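Long-range contacts in hypothetical oxidoreductase (Sinorhizobium meliloti, PDB 3RH7), which binds FMN in a split-barrel domain and probably reduces flavins with NADPH: residues Asn85-Thr90 and Pro119-Val124; Glu181-Leu186 and Asp246-Ile251; Ala188-Gln193 and Tyr253-Ser258. One frame throughout, in Å; residues are numbered along the deposited sequence.

Interaction 1: residues Asn85-Thr90 and Pro119-Val124; sequences NVLSET and PIFSDV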
ATOM      1  N   ASN A  85      16.348  -0.354  -1.005  1.00 56.77           N
ATOM      2  CA  ASN A  85      16.004  -1.162   0.177  1.00 56.55           C
ATOM      3  C   ASN A  85      14.509  -0.995   0.509  1.00 58.53           C
ATOM      4  O   ASN A  85      14.112   0.080   0.996  1.00 57.86           O
ATOM      5  CB  ASN A  85      16.873  -0.789   1.389  1.00 58.47           C
ATOM      6  CG  ASN A  85      18.307  -1.210   1.293  1.00 60.65           C
ATOM      7  OD1 ASN A  85      18.657  -2.329   1.644  1.00 68.60           O
ATOM      8  ND2 ASN A  85      19.176  -0.302   0.896  1.00 31.99           N
ATOM      9  N   VAL A  86      13.681  -2.047   0.211  1.00 51.71           N
ATOM     10  CA  VAL A  86      12.218  -2.073   0.465  1.00 48.68           C
ATOM     11  C   VAL A  86      12.073  -2.408   1.980  1.00 51.60           C
ATOM     12  O   VAL A  86      12.324  -3.538   2.403  1.00 51.26           O
ATOM     13  CB  VAL A  86      11.486  -3.059  -0.507  1.00 50.09           C
ATOM     14  CG1 VAL A  86       9.991  -3.104  -0.279  1.00 48.05           C
ATOM     15  CG2 VAL A  86      11.774  -2.707  -1.956  1.00 50.32           C
ATOM     16  N   LEU A  87      11.789  -1.385   2.792  1.00 46.47           N
ATOM     17  CA  LEU A  87      11.739  -1.506   4.249  1.00 46.18           C
ATOM     18  C   LEU A  87      10.629  -2.430   4.765  1.00 51.16           C
ATOM     19  O   LEU A  87       9.585  -2.530   4.138  1.00 53.36           O
ATOM     20  CB  LEU A  87      11.575  -0.119   4.874  1.00 45.82           C
ATOM     21  CG  LEU A  87      12.622   0.942   4.549  1.00 49.86           C
ATOM     22  CD1 LEU A  87      12.268   2.218   5.236  1.00 50.23           C
ATOM     23  CD2 LEU A  87      14.048   0.511   4.978  1.00 49.23           C
ATOM     24  N   SER A  88      10.845  -3.104   5.892  1.00 46.38           N
ATOM     25  CA  SER A  88       9.835  -3.999   6.457  1.00 45.62           C
ATOM     26  C   SER A  88       8.952  -3.272   7.526  1.00 53.18           C
ATOM     27  O   SER A  88       9.211  -2.100   7.830  1.00 53.63           O
ATOM     28  CB  SER A  88      10.518  -5.210   7.060  1.00 47.11           C
ATOM     29  OG  SER A  88      11.246  -4.785   8.193  1.00 52.50           O
ATOM     30  N   GLU A  89       7.902  -3.958   8.073  1.00 49.73           N
ATOM     31  CA  GLU A  89       6.959  -3.420   9.083  1.00 48.85           C
ATOM     32  C   GLU A  89       7.615  -2.712  10.263  1.00 54.23           C
ATOM     33  O   GLU A  89       7.045  -1.762  10.817  1.00 55.32           O
ATOM     34  CB  GLU A  89       6.162  -4.555   9.711  1.00 49.45           C
ATOM     35  CG  GLU A  89       5.015  -5.113   8.926  1.00 57.65           C
ATOM     36  CD  GLU A  89       4.364  -6.262   9.670  1.00 74.80           C
ATOM     37  OE1 GLU A  89       5.094  -7.116  10.220  1.00 65.62           O
ATOM     38  OE2 GLU A  89       3.118  -6.310   9.699  1.00 79.27           O
ATOM     39  N   THR A  90       8.755  -3.246  10.712  1.00 49.88           N
ATOM     40  CA  THR A  90       9.480  -2.786  11.899  1.00 50.52           C
ATOM     41  C   THR A  90      10.443  -1.622  11.605  1.00 56.03           C
ATOM     42  O   THR A  90      11.060  -1.095  12.538  1.00 57.47           O
ATOM     43  CB  THR A  90      10.268  -3.966  12.493  1.00 48.97           C
ATOM     44  OG1 THR A  90      11.253  -4.413  11.543  1.00 53.45           O
ATOM     45  CG2 THR A  90       9.370  -5.127  12.896  1.00 38.45           C
ATOM     46  N   PRO A 119      25.086   0.179  -0.201  1.00 70.80           N
ATOM     47  CA  PRO A 119      24.609  -0.114   1.154  1.00 69.31           C
ATOM     48  C   PRO A 119      23.291  -0.892   1.162  1.00 68.55           C
ATOM     49  O   PRO A 119      22.268  -0.361   0.750  1.00 66.57           O
ATOM     50  CB  PRO A 119      24.465   1.275   1.795  1.00 71.32           C
ATOM     51  CG  PRO A 119      25.223   2.193   0.926  1.00 76.87           C
ATOM     52  CD  PRO A 119      25.073   1.630  -0.448  1.00 71.98           C
ATOM     53  N   ILE A 120      23.356  -2.183   1.576  1.00 63.29           N
ATOM     54  CA  ILE A 120      22.233  -3.124   1.731  1.00 60.89           C
ATOM     55  C   ILE A 120      21.841  -3.190   3.210  1.00 64.48           C
ATOM     56  O   ILE A 120      22.668  -3.595   4.030  1.00 66.37           O
ATOM     57  CB  ILE A 120      22.621  -4.536   1.215  1.00 63.76           C
ATOM     58  CG1 ILE A 120      23.144  -4.553  -0.247  1.00 63.67           C
ATOM     59  CG2 ILE A 120      21.513  -5.563   1.486  1.00 63.54           C
ATOM     60  CD1 ILE A 120      22.210  -4.168  -1.233  1.00 66.73           C
ATOM     61  N   PHE A 121      20.595  -2.835   3.556  1.00 58.97           N
ATOM     62  CA  PHE A 121      20.139  -2.863   4.950  1.00 58.63           C
ATOM     63  C   PHE A 121      19.668  -4.238   5.375  1.00 60.93           C
ATOM     64  O   PHE A 121      19.158  -5.012   4.564  1.00 61.87           O
ATOM     65  CB  PHE A 121      19.011  -1.852   5.194  1.00 59.65           C
ATOM     66  CG  PHE A 121      19.262  -0.392   4.921  1.00 61.12           C
ATOM     67  CD1 PHE A 121      20.547   0.081   4.696  1.00 64.91           C
ATOM     68  CD2 PHE A 121      18.216   0.516   4.911  1.00 63.24           C
ATOM     69  CE1 PHE A 121      20.773   1.427   4.435  1.00 67.24           C
ATOM     70  CE2 PHE A 121      18.441   1.864   4.647  1.00 66.98           C
ATOM     71  CZ  PHE A 121      19.717   2.314   4.411  1.00 66.25           C
ATOM     72  N   SER A 122      19.818  -4.527   6.653  1.00 55.89           N
ATOM     73  CA  SER A 122      19.385  -5.819   7.167  1.00 55.45           C
ATOM     74  C   SER A 122      17.920  -5.765   7.611  1.00 57.50           C
ATOM     75  O   SER A 122      17.347  -4.686   7.795  1.00 54.98           O
ATOM     76  CB  SER A 122      20.295  -6.293   8.298  1.00 60.44           C
ATOM     77  OG  SER A 122      20.334  -5.319   9.323  1.00 70.96           O
ATOM     78  N   ASP A 123      17.299  -6.949   7.699  1.00 55.27           N
ATOM     79  CA  ASP A 123      15.898  -7.141   8.087  1.00 54.49           C
ATOM     80  C   ASP A 123      14.916  -6.397   7.127  1.00 55.83           C
ATOM     81  O   ASP A 123      13.795  -6.073   7.531  1.00 56.91           O
ATOM     82  CB  ASP A 123      15.654  -6.750   9.571  1.00 56.65           C
ATOM     83  CG  ASP A 123      16.758  -7.179  10.546  1.00 71.98           C
ATOM     84  OD1 ASP A 123      17.110  -8.385  10.558  1.00 70.92           O
ATOM     85  OD2 ASP A 123      17.275  -6.300  11.290  1.00 81.31           O
ATOM     86  N   VAL A 124      15.312  -6.174   5.850  1.00 48.07           N
ATOM     87  CA  VAL A 124      14.452  -5.483   4.887  1.00 44.91           C
ATOM     88  C   VAL A 124      13.475  -6.477   4.294  1.00 51.24           C
ATOM     89  O   VAL A 124      13.689  -7.678   4.408  1.00 52.33           O
ATOM     90  CB  VAL A 124      15.229  -4.707   3.796  1.00 46.93           C
ATOM     91  CG1 VAL A 124      16.093  -3.625   4.407  1.00 46.70           C
ATOM     92  CG2 VAL A 124      16.053  -5.618   2.894  1.00 47.11           C
TER
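The flat amide of Asn85 lies stacked on one face of the Phe121 ring, the two planes only 9° apart, with ND2 3.9 Å above the ring plane and over its centre. At the ring edge, near its plane, sits a methyl of Leu87, whose CD2 is 4.2 Å from CD2 of Phe121. This joins the end of strand 81-86, part of the antiparallel sheet of the FMN-binding split barrel, to the short strand 119-121, which pairs with strand 111-113 in a two-stranded sheet. Asparagine suits its place because one small amide offers both a donor and an acceptor. Its CG is anti to the carbonyl carbon (chi1 -71°), and from there the amide reaches two backbone groups of the other segment. Phe121 N gives OD1 of Asn85 a nearly straight bond of 2.8 Å, arriving above the carbonyl plane, while ND2 of Asn85 donates to Pro119 O at 3.1 Å, in the plane of both groups. Two bonds and the ring together fix the rotation of the buried amide. Pro119 O also accepts a bond from Thr36 OG1. Phe121 meets the ring of Phe98, an FMN-binding residue, so the contact lies close to the flavin site, the side chain of Leu87 about 8 Å from the bound FMN, and Val86 packs on Phe28 of the second subunit. Beyond the strands, Asp123 takes a positive phi that turns the chain back toward strand 126-138. Val124, a compact branched residue, there lays its CB against the carbonyl of Val86, 3.4 Å from Val86 O. The small hydroxyl of Ser88 closes the other end of the contact: its OG donates to Asp123 O at 2.9 Å, approaching almost in line with the C=O bond.

Interaction 2: residues Glu181-Leu186 and Asp246-Ile251; sequences EGEIRL and DGRQNI
A salt-bridge network of Glu183, Arg185, Asp246 and Arg248 spans the entry into a parallel strand pair, 184-191 with 249-257, in the mixed sheet of the second half of the chain. Arg185 and Arg248 cross at about a right angle with their guanidinium planes 13° apart, NH1 of Arg248 over one face of Arg185, and the nearby acids probably offset the repulsion. Asp246 OD2 lies at the edge of Arg185 and accepts from NH1, though the very short modelled distance is doubtful; Glu183 OE2 sits over the face of Arg248 turned from Arg185, 3.4 Å from Arg248 NE, a purely electrostatic pairing. Long arginines suit this partly exposed rim because they can carry charge across to acids of the opposite segment. Arg185 also works through its backbone: its N donates to Gln249 O at 2.9 Å and its O accepts from Ile251 N at 3.0 Å. On the face bearing Ile184, Leu186 and Ile251 the touching groups are mainly apolar, with Ile184 CD1 3.7 Å from Ile251 CD1. That face is covered by two helices, Ile251 packing on Ala175 of helix 169-181 and Leu186 on Leu220 of helix 216-228, while strands 208-211 and 232-242 flank the pair.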
ATOM      1  N   GLU A 181      -9.694  -8.747  24.575  1.00 55.76           N
ATOM      2  CA  GLU A 181      -9.268  -8.512  25.958  1.00 56.39           C
ATOM      3  C   GLU A 181     -10.326  -7.708  26.771  1.00 64.94           C
ATOM      4  O   GLU A 181     -10.440  -7.878  27.985  1.00 67.94           O
ATOM      5  CB  GLU A 181      -7.915  -7.798  25.978  1.00 57.08           C
ATOM      6  CG  GLU A 181      -6.732  -8.670  26.350  1.00 66.45           C
ATOM      7  CD  GLU A 181      -5.392  -7.959  26.273  1.00103.88           C
ATOM      8  OE1 GLU A 181      -5.095  -7.133  27.170  1.00112.05           O
ATOM      9  OE2 GLU A 181      -4.643  -8.227  25.306  1.00104.20           O
ATOM     10  N   GLY A 182     -11.089  -6.865  26.098  1.00 60.39           N
ATOM     11  CA  GLY A 182     -12.142  -6.090  26.729  1.00 60.52           C
ATOM     12  C   GLY A 182     -12.491  -4.869  25.922  1.00 64.29           C
ATOM     13  O   GLY A 182     -12.257  -4.848  24.703  1.00 65.04           O
ATOM     14  N   GLU A 183     -13.049  -3.843  26.599  1.00 60.35           N
ATOM     15  CA  GLU A 183     -13.427  -2.581  25.944  1.00 59.92           C
ATOM     16  C   GLU A 183     -12.193  -1.898  25.348  1.00 65.33           C
ATOM     17  O   GLU A 183     -11.085  -2.032  25.891  1.00 67.69           O
ATOM     18  CB  GLU A 183     -14.199  -1.620  26.878  1.00 61.53           C
ATOM     19  CG  GLU A 183     -13.359  -1.075  28.012  1.00 71.00           C
ATOM     20  CD  GLU A 183     -13.969  -0.099  29.004  1.00 80.56           C
ATOM     21  OE1 GLU A 183     -15.208   0.085  29.010  1.00 55.95           O
ATOM     22  OE2 GLU A 183     -13.190   0.436  29.826  1.00 71.55           O
ATOM     23  N   ILE A 184     -12.379  -1.236  24.204  1.00 59.00           N
ATOM     24  CA  ILE A 184     -11.312  -0.513  23.531  1.00 59.04           C
ATOM     25  C   ILE A 184     -11.694   0.972  23.404  1.00 65.91           C
ATOM     26  O   ILE A 184     -12.863   1.319  23.157  1.00 66.87           O
ATOM     27  CB  ILE A 184     -10.955  -1.108  22.135  1.00 61.32           C
ATOM     28  CG1 ILE A 184     -12.236  -1.319  21.293  1.00 62.24           C
ATOM     29  CG2 ILE A 184     -10.076  -2.348  22.239  1.00 61.52           C
ATOM     30  CD1 ILE A 184     -12.250  -2.316  20.114  1.00 73.25           C
ATOM     31  N   ARG A 185     -10.695   1.848  23.558  1.00 60.83           N
ATOM     32  CA  ARG A 185     -10.907   3.251  23.308  1.00 59.73           C
ATOM     33  C   ARG A 185     -10.572   3.468  21.843  1.00 64.27           C
ATOM     34  O   ARG A 185      -9.428   3.233  21.426  1.00 64.61           O
ATOM     35  CB  ARG A 185     -10.064   4.128  24.225  1.00 56.79           C
ATOM     36  CG  ARG A 185     -10.103   5.557  23.751  1.00 58.43           C
ATOM     37  CD  ARG A 185      -9.222   6.446  24.555  1.00 63.76           C
ATOM     38  NE  ARG A 185      -9.871   6.883  25.782  1.00 60.28           N
ATOM     39  CZ  ARG A 185      -9.486   6.487  26.981  1.00 80.53           C
ATOM     40  NH1 ARG A 185      -8.457   5.644  27.113  1.00 72.76           N
ATOM     41  NH2 ARG A 185     -10.110   6.936  28.069  1.00 62.09           N
ATOM     42  N   LEU A 186     -11.577   3.856  21.050  1.00 58.96           N
ATOM     43  CA  LEU A 186     -11.379   4.100  19.628  1.00 55.76           C
ATOM     44  C   LEU A 186     -11.032   5.543  19.413  1.00 60.85           C
ATOM     45  O   LEU A 186     -11.880   6.413  19.625  1.00 62.40           O
ATOM     46  CB  LEU A 186     -12.624   3.735  18.824  1.00 54.19           C
ATOM     47  CG  LEU A 186     -13.169   2.339  18.983  1.00 56.99           C
ATOM     48  CD1 LEU A 186     -14.333   2.157  18.086  1.00 55.49           C
ATOM     49  CD2 LEU A 186     -12.094   1.302  18.686  1.00 61.09           C
ATOM     50  N   ASP A 246      -4.052   4.567  32.303  1.00 78.52           N
ATOM     51  CA  ASP A 246      -5.455   4.198  32.199  1.00 77.28           C
ATOM     52  C   ASP A 246      -5.726   2.703  32.416  1.00 76.56           C
ATOM     53  O   ASP A 246      -6.724   2.324  33.042  1.00 74.90           O
ATOM     54  CB  ASP A 246      -5.819   4.525  30.757  1.00 78.43           C
ATOM     55  CG  ASP A 246      -7.219   4.932  30.429  1.00 93.89           C
ATOM     56  OD1 ASP A 246      -7.902   5.497  31.319  1.00 94.42           O
ATOM     57  OD2 ASP A 246      -7.581   4.839  29.250  1.00103.35           O
ATOM     58  N   GLY A 247      -4.881   1.880  31.791  1.00 70.34           N
ATOM     59  CA  GLY A 247      -4.995   0.432  31.768  1.00 68.75           C
ATOM     60  C   GLY A 247      -5.740  -0.053  30.535  1.00 72.25           C
ATOM     61  O   GLY A 247      -5.657  -1.241  30.179  1.00 74.04           O
ATOM     62  N   ARG A 248      -6.433   0.877  29.845  1.00 64.22           N
ATOM     63  CA  ARG A 248      -7.301   0.619  28.720  1.00 60.37           C
ATOM     64  C   ARG A 248      -6.609   0.375  27.386  1.00 62.42           C
ATOM     65  O   ARG A 248      -5.705   1.109  26.964  1.00 59.86           O
ATOM     66  CB  ARG A 248      -8.240   1.803  28.572  1.00 60.14           C
ATOM     67  CG  ARG A 248      -9.426   1.561  27.648  1.00 63.20           C
ATOM     68  CD  ARG A 248     -10.420   2.689  27.702  1.00 57.69           C
ATOM     69  NE  ARG A 248     -10.948   2.872  29.056  1.00 63.82           N
ATOM     70  CZ  ARG A 248     -11.833   3.806  29.383  1.00 67.13           C
ATOM     71  NH1 ARG A 248     -12.321   4.623  28.453  1.00 44.43           N
ATOM     72  NH2 ARG A 248     -12.260   3.916  30.640  1.00 34.19           N
ATOM     73  N   GLN A 249      -7.140  -0.631  26.672  1.00 61.13           N
ATOM     74  CA  GLN A 249      -6.737  -0.962  25.314  1.00 60.30           C
ATOM     75  C   GLN A 249      -7.151   0.190  24.395  1.00 67.03           C
ATOM     76  O   GLN A 249      -8.254   0.722  24.514  1.00 67.98           O
ATOM     77  CB  GLN A 249      -7.371  -2.279  24.861  1.00 60.74           C
ATOM     78  CG  GLN A 249      -6.713  -3.562  25.382  1.00 74.14           C
ATOM     79  CD  GLN A 249      -5.202  -3.697  25.203  1.00 85.21           C
ATOM     80  OE1 GLN A 249      -4.534  -4.360  26.003  1.00 82.28           O
ATOM     81  NE2 GLN A 249      -4.618  -3.131  24.148  1.00 67.81           N
ATOM     82  N   ASN A 250      -6.259   0.598  23.506  1.00 63.64           N
ATOM     83  CA  ASN A 250      -6.483   1.725  22.612  1.00 61.54           C
ATOM     84  C   ASN A 250      -6.257   1.342  21.128  1.00 60.37           C
ATOM     85  O   ASN A 250      -5.185   0.834  20.785  1.00 60.33           O
ATOM     86  CB  ASN A 250      -5.534   2.846  23.034  1.00 60.59           C
ATOM     87  CG  ASN A 250      -6.187   3.972  23.756  1.00 85.58           C
ATOM     88  OD1 ASN A 250      -6.842   4.824  23.136  1.00 80.49           O
ATOM     89  ND2 ASN A 250      -5.981   4.027  25.067  1.00 82.52           N
ATOM     90  N   ILE A 251      -7.278   1.568  20.264  1.00 52.45           N
ATOM     91  CA  ILE A 251      -7.207   1.353  18.804  1.00 49.92           C
ATOM     92  C   ILE A 251      -7.352   2.736  18.152  1.00 55.32           C
ATOM     93  O   ILE A 251      -8.423   3.354  18.239  1.00 56.61           O
ATOM     94  CB  ILE A 251      -8.224   0.306  18.255  1.00 51.08           C
ATOM     95  CG1 ILE A 251      -7.880  -1.116  18.769  1.00 51.08           C
ATOM     96  CG2 ILE A 251      -8.280   0.331  16.728  1.00 48.27           C
ATOM     97  CD1 ILE A 251      -8.899  -2.168  18.505  1.00 55.93           C
TER

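Interaction 3: residues Ala188-Gln193 and Tyr253-Ser258; sequences AVLEQQ and YHALAS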
ATOM      1  N   ALA A 188      -8.863   8.627  16.907  1.00 51.01           N
ATOM      2  CA  ALA A 188      -8.577   8.939  15.521  1.00 50.24           C
ATOM      3  C   ALA A 188      -7.691  10.156  15.355  1.00 56.69           C
ATOM      4  O   ALA A 188      -7.831  11.141  16.083  1.00 57.84           O
ATOM      5  CB  ALA A 188      -9.869   9.160  14.756  1.00 50.67           C
ATOM      6  N   VAL A 189      -6.791  10.091  14.356  1.00 53.94           N
ATOM      7  CA  VAL A 189      -5.941  11.204  13.910  1.00 53.95           C
ATOM      8  C   VAL A 189      -6.674  11.707  12.679  1.00 56.58           C
ATOM      9  O   VAL A 189      -6.426  11.225  11.560  1.00 57.50           O
ATOM     10  CB  VAL A 189      -4.457  10.814  13.667  1.00 57.66           C
ATOM     11  CG1 VAL A 189      -3.679  11.980  13.084  1.00 57.76           C
ATOM     12  CG2 VAL A 189      -3.802  10.340  14.958  1.00 57.94           C
ATOM     13  N   LEU A 190      -7.708  12.548  12.923  1.00 50.48           N
ATOM     14  CA  LEU A 190      -8.624  13.071  11.915  1.00 49.21           C
ATOM     15  C   LEU A 190      -8.067  14.345  11.302  1.00 54.95           C
ATOM     16  O   LEU A 190      -7.968  15.369  11.989  1.00 58.41           O
ATOM     17  CB  LEU A 190      -9.998  13.313  12.566  1.00 49.32           C
ATOM     18  CG  LEU A 190     -11.140  13.785  11.682  1.00 53.45           C
ATOM     19  CD1 LEU A 190     -11.654  12.678  10.780  1.00 51.57           C
ATOM     20  CD2 LEU A 190     -12.271  14.266  12.516  1.00 56.94           C
ATOM     21  N   GLU A 191      -7.710  14.280  10.015  1.00 48.61           N
ATOM     22  CA  GLU A 191      -7.111  15.399   9.308  1.00 50.56           C
ATOM     23  C   GLU A 191      -8.095  16.181   8.412  1.00 58.33           C
ATOM     24  O   GLU A 191      -8.902  15.567   7.715  1.00 58.77           O
ATOM     25  CB  GLU A 191      -5.941  14.908   8.454  1.00 51.14           C
ATOM     26  CG  GLU A 191      -4.695  14.573   9.249  1.00 61.51           C
ATOM     27  CD  GLU A 191      -3.507  14.090   8.441  1.00 93.79           C
ATOM     28  OE1 GLU A 191      -3.376  14.504   7.264  1.00108.87           O
ATOM     29  OE2 GLU A 191      -2.683  13.331   9.004  1.00 85.60           O
ATOM     30  N   GLN A 192      -8.014  17.531   8.431  1.00 57.04           N
ATOM     31  CA  GLN A 192      -8.812  18.360   7.550  1.00 59.37           C
ATOM     32  C   GLN A 192      -7.913  18.734   6.396  1.00 71.99           C
ATOM     33  O   GLN A 192      -7.959  18.042   5.346  1.00 75.11           O
ATOM     34  CB  GLN A 192      -9.428  19.577   8.220  1.00 61.13           C
ATOM     35  CG  GLN A 192     -10.554  20.098   7.359  1.00 66.83           C
ATOM     36  CD  GLN A 192     -11.547  20.907   8.115  1.00 79.16           C
ATOM     37  OE1 GLN A 192     -11.202  21.884   8.809  1.00 70.48           O
ATOM     38  NE2 GLN A 192     -12.811  20.563   7.915  1.00 68.13           N
ATOM     39  N   GLN A 193      -7.046  19.759   6.579  1.00 67.81           N
ATOM     40  CA  GLN A 193      -6.104  19.982   5.508  1.00 68.00           C
ATOM     41  C   GLN A 193      -4.882  19.240   5.941  1.00 76.41           C
ATOM     42  O   GLN A 193      -4.754  18.012   5.683  1.00 78.87           O
ATOM     43  CB  GLN A 193      -5.885  21.446   5.194  1.00 71.24           C
ATOM     44  CG  GLN A 193      -7.044  22.061   4.389  1.00 95.67           C
ATOM     45  CD  GLN A 193      -7.522  21.212   3.225  1.00113.74           C
ATOM     46  OE1 GLN A 193      -8.671  20.757   3.219  1.00108.93           O
ATOM     47  NE2 GLN A 193      -6.657  20.985   2.223  1.00101.46           N
ATOM     48  N   TYR A 253      -7.072   5.041  14.712  1.00 53.49           N
ATOM     49  CA  TYR A 253      -7.169   4.991  13.255  1.00 52.22           C
ATOM     50  C   TYR A 253      -6.715   6.278  12.655  1.00 59.40           C
ATOM     51  O   TYR A 253      -6.760   7.331  13.311  1.00 58.83           O
ATOM     52  CB  TYR A 253      -8.619   4.755  12.831  1.00 51.54           C
ATOM     53  CG  TYR A 253      -9.016   3.317  12.634  1.00 52.56           C
ATOM     54  CD1 TYR A 253      -8.758   2.662  11.432  1.00 55.04           C
ATOM     55  CD2 TYR A 253      -9.752   2.639  13.597  1.00 52.92           C
ATOM     56  CE1 TYR A 253      -9.219   1.367  11.193  1.00 55.07           C
ATOM     57  CE2 TYR A 253     -10.196   1.334  13.383  1.00 53.80           C
ATOM     58  CZ  TYR A 253      -9.941   0.706  12.171  1.00 58.77           C
ATOM     59  OH  TYR A 253     -10.410  -0.558  11.915  1.00 54.21           O
ATOM     60  N   HIS A 254      -6.286   6.213  11.400  1.00 58.11           N
ATOM     61  CA  HIS A 254      -5.967   7.413  10.677  1.00 60.00           C
ATOM     62  C   HIS A 254      -7.272   7.766   9.980  1.00 63.53           C
ATOM     63  O   HIS A 254      -7.953   6.841   9.547  1.00 64.38           O
ATOM     64  CB  HIS A 254      -4.752   7.229   9.741  1.00 61.95           C
ATOM     65  CG  HIS A 254      -4.232   8.517   9.151  1.00 68.25           C
ATOM     66  ND1 HIS A 254      -4.747   9.780   9.528  1.00 72.42           N
ATOM     67  CD2 HIS A 254      -3.284   8.711   8.209  1.00 71.74           C
ATOM     68  CE1 HIS A 254      -4.096  10.675   8.801  1.00 72.81           C
ATOM     69  NE2 HIS A 254      -3.212  10.091   7.989  1.00 72.91           N
ATOM     70  N   ALA A 255      -7.704   9.055   9.981  1.00 58.72           N
ATOM     71  CA  ALA A 255      -8.973   9.393   9.334  1.00 58.01           C
ATOM     72  C   ALA A 255      -8.926  10.738   8.591  1.00 60.72           C
ATOM     73  O   ALA A 255      -7.947  11.467   8.708  1.00 62.12           O
ATOM     74  CB  ALA A 255     -10.095   9.388  10.360  1.00 59.03           C
ATOM     75  N   LEU A 256      -9.972  11.031   7.791  1.00 54.70           N
ATOM     76  CA  LEU A 256     -10.102  12.264   7.017  1.00 54.32           C
ATOM     77  C   LEU A 256     -11.439  12.900   7.199  1.00 60.34           C
ATOM     78  O   LEU A 256     -12.460  12.198   7.162  1.00 59.64           O
ATOM     79  CB  LEU A 256      -9.916  12.025   5.521  1.00 53.15           C
ATOM     80  CG  LEU A 256      -8.537  11.754   5.021  1.00 55.79           C
ATOM     81  CD1 LEU A 256      -8.568  11.539   3.539  1.00 54.84           C
ATOM     82  CD2 LEU A 256      -7.573  12.851   5.402  1.00 55.86           C
ATOM     83  N   ALA A 257     -11.444  14.236   7.319  1.00 58.08           N
ATOM     84  CA  ALA A 257     -12.676  14.993   7.438  1.00 59.12           C
ATOM     85  C   ALA A 257     -12.891  15.865   6.209  1.00 63.16           C
ATOM     86  O   ALA A 257     -11.923  16.361   5.602  1.00 62.61           O
ATOM     87  CB  ALA A 257     -12.656  15.845   8.688  1.00 60.99           C
ATOM     88  N   SER A 258     -14.178  16.056   5.851  1.00 59.59           N
ATOM     89  CA  SER A 258     -14.574  16.906   4.738  1.00 60.10           C
ATOM     90  C   SER A 258     -14.317  18.372   5.125  1.00 67.52           C
ATOM     91  O   SER A 258     -13.962  18.651   6.278  1.00 66.76           O
ATOM     92  CB  SER A 258     -16.033  16.650   4.382  1.00 63.05           C
ATOM     93  OG  SER A 258     -16.876  16.883   5.493  1.00 72.86           O
TER
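With CG anti to the backbone N (chi1 -170°), His254 brings the edge of its imidazole to the neighbouring strand, where ND1 donates to Val189 O at 3.0 Å. The like torsion in Leu190 sends CD1 across to the methyl groups of Ala255 and Ala257, 3.7 Å from Ala255 CB and 3.9 Å from Ala257 CB. Alanines suit these positions because their small side chains let the branched leucine lean over the neighbouring strand. The backbones run parallel: Val189 N donates to Tyr253 O and Ala255 N to Val189 O, then Glu191 N donates to Ala255 O and Ala257 N to Glu191 O. Val189 O is thus gripped twice, by Ala255 N from above its carbonyl plane and by His254 ND1 within that plane and almost in the plane of the ring. Histidine fits here because a ring nitrogen can supply this extra donor, and its one bond, lying near the ring plane, restrains the turn of the imidazole. The carboxylate of Glu191, on the same side of the sheet, comes up to the ring edge near CE1, turned 49° from the ring, and makes no hydrogen bond with it. Past the strand ends, extended Gln192 sends NE2 to Ser258 O, an in-plane bond of 2.8 Å, and also to Gly260 O. Strand 232-242 borders strand 249-257 on the side away from 184-191. The face bearing Ala188, Leu190 and Tyr253 is packed by Leu220 of helix 216-228 and, farther along, by Phe267 of strand 266-268, while Tyr253 and Leu256 also touch the second subunit.

How the interactions relate
Interactions 2 and 3 are successive lengths of one parallel strand pair, 184-191 with 249-257, their segments adjoining in sequence and their centres about 20 Å apart. Interaction 1 belongs to the split-barrel domain instead, its nearest atoms about 15 Å from either. It is also the most thoroughly buried, and joins elements of two separate sheets through side-chain-to-backbone bonds and an amide-ring stack, near the flavin site. The shared strands change character along their length: the outer start, in interaction 2, carries a partly exposed cluster of charges, whereas interaction 3, nearer the centre of the chain, relies on regular backbone bonding, small apolar residues and a histidine bound to a carbonyl.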